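Inactive glucansucrase (Lactobacillus reuteri, PDB 5JBD) is an inactive glucansucrase of glycoside hydrolase family 70, built round a TIM-barrel-type domain and carrying a calcium ion. Local coordinates at residues M132-N135 and L136-I140. Sequence-based numbering, arbitrary orientation.
Sequences MAQN and LRYVI
Gln134 reaches forward along its helix to both Arg137 and Tyr138, a compact example of how one polar side chain can serve two neighbours on the next turn. Its CB lies 3.8 Å from Arg137 NH2. With CG anti to the backbone N (chi1 -178°), a bend at chi2 brings CG and CD beside the hydroxyl end of Tyr138, CG 3.4 Å from its OH. OE1 accepts a fairly straight hydrogen bond from Arg137 NH2 (3.0 Å), the donor standing above the carbonyl plane while OE1 lies at the edge of the guanidinium, the two flat groups being perpendicular; Asn36 ND2 also donates to OE1. NE2 rests over the rim of the phenol near CZ and CE1, 3.0 Å from Tyr138 CE1, with amide and ring planes only 24° apart, and shares a water with Arg137 NE. The backbone Gln134 O lies over the middle of the ring. Arg137 NH1 bonds to Met84 O, tying the guanidinium to a loop, while Leu136 packs on helix 90-101. On the backbone, Arg137 N bonds to Ala133 O (3.0 Å) and Tyr138 N to Gln134 O, the i to i+4 pattern of an alpha-helix, here helix 126-147.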
loop_
_atom_site.group_PDB
_atom_site.type_symbol
_atom_site.label_atom_id
_atom_site.label_comp_id
_atom_site.label_asym_id
_atom_site.label_seq_id
_atom_site.Cartn_x
_atom_site.Cartn_y
_atom_site.Cartn_z
ATOM N N MET A 132 -45.051 16.972 -18.465
ATOM C CA MET A 132 -43.861 17.829 -18.374
ATOM C C MET A 132 -42.600 17.097 -18.859
ATOM O O MET A 132 -41.795 17.675 -19.585
ATOM C CB MET A 132 -43.647 18.348 -16.950
ATOM C CG MET A 132 -44.700 19.344 -16.501
ATOM S SD MET A 132 -44.431 19.872 -14.799
ATOM C CE MET A 132 -45.236 21.475 -14.765
ATOM N N ALA A 133 -42.445 15.826 -18.478
ATOM C CA ALA A 133 -41.300 15.025 -18.926
ATOM C C ALA A 133 -41.279 14.824 -20.454
ATOM O O ALA A 133 -40.219 14.899 -21.064
ATOM C CB ALA A 133 -41.263 13.681 -18.214
ATOM N N GLN A 134 -42.443 14.578 -21.058
ATOM C CA GLN A 134 -42.535 14.429 -22.511
ATOM C C GLN A 134 -42.180 15.742 -23.224
ATOM O O GLN A 134 -41.425 15.754 -24.209
ATOM C CB GLN A 134 -43.939 13.958 -22.939
ATOM C CG GLN A 134 -44.109 13.724 -24.445
ATOM C CD GLN A 134 -43.033 12.807 -25.036
ATOM O OE1 GLN A 134 -43.148 11.580 -25.001
ATOM N NE2 GLN A 134 -41.999 13.408 -25.597
ATOM N N ASN A 135 -42.728 16.835 -22.712
ATOM C CA ASN A 135 -42.426 18.173 -23.224
ATOM C C ASN A 135 -40.950 18.542 -23.046
ATOM O O ASN A 135 -40.363 19.160 -23.937
ATOM C CB ASN A 135 -43.363 19.220 -22.588
ATOM C CG ASN A 135 -44.751 19.218 -23.233
ATOM O OD1 ASN A 135 -44.897 18.962 -24.417
ATOM N ND2 ASN A 135 -45.760 19.519 -22.453
ATOM N N LEU A 136 -40.353 18.143 -21.926
ATOM C CA LEU A 136 -38.928 18.359 -21.716
ATOM C C LEU A 136 -38.074 17.581 -22.727
ATOM O O LEU A 136 -37.082 18.103 -23.220
ATOM C CB LEU A 136 -38.521 17.993 -20.292
ATOM C CG LEU A 136 -37.033 18.175 -19.933
ATOM C CD1 LEU A 136 -36.536 19.594 -20.191
ATOM C CD2 LEU A 136 -36.822 17.783 -18.492
ATOM N N ARG A 137 -38.467 16.355 -23.058
ATOM C CA ARG A 137 -37.759 15.607 -24.095
ATOM C C ARG A 137 -37.728 16.366 -25.440
ATOM O O ARG A 137 -36.680 16.415 -26.088
ATOM C CB ARG A 137 -38.314 14.194 -24.250
ATOM C CG ARG A 137 -37.960 13.289 -23.080
ATOM C CD ARG A 137 -38.223 11.829 -23.407
ATOM N NE ARG A 137 -39.654 11.493 -23.430
ATOM C CZ ARG A 137 -40.383 11.184 -22.349
ATOM N NH1 ARG A 137 -39.852 11.131 -21.133
ATOM N NH2 ARG A 137 -41.671 10.904 -22.492
ATOM N N TYR A 138 -38.848 16.991 -25.818
ATOM C CA TYR A 138 -38.911 17.825 -27.033
ATOM C C TYR A 138 -37.926 19.006 -26.934
ATOM O O TYR A 138 -37.203 19.304 -27.881
ATOM C CB TYR A 138 -40.349 18.336 -27.306
ATOM C CG TYR A 138 -41.423 17.264 -27.439
ATOM C CD1 TYR A 138 -41.156 16.022 -28.034
ATOM C CD2 TYR A 138 -42.726 17.495 -26.978
ATOM C CE1 TYR A 138 -42.138 15.047 -28.154
ATOM C CE2 TYR A 138 -43.716 16.517 -27.090
ATOM C CZ TYR A 138 -43.414 15.296 -27.673
ATOM O OH TYR A 138 -44.365 14.311 -27.768
ATOM N N VAL A 139 -37.878 19.637 -25.761
ATOM C CA VAL A 139 -36.968 20.767 -25.511
ATOM C C VAL A 139 -35.508 20.291 -25.503
ATOM O O VAL A 139 -34.647 20.959 -26.051
ATOM C CB VAL A 139 -37.350 21.529 -24.213
ATOM C CG1 VAL A 139 -36.318 22.602 -23.863
ATOM C CG2 VAL A 139 -38.741 22.157 -24.361
ATOM N N ILE A 140 -35.256 19.111 -24.946
ATOM C CA ILE A 140 -33.918 18.492 -25.002
ATOM C C ILE A 140 -33.499 18.222 -26.465
ATOM O O ILE A 140 -32.351 18.485 -26.832
ATOM C CB ILE A 140 -33.837 17.212 -24.141
ATOM C CG1 ILE A 140 -33.847 17.590 -22.659
ATOM C CG2 ILE A 140 -32.562 16.412 -24.425
ATOM C CD1 ILE A 140 -33.987 16.420 -21.716
HETATM O O HOH W 1 -39.919 11.465 -26.455
#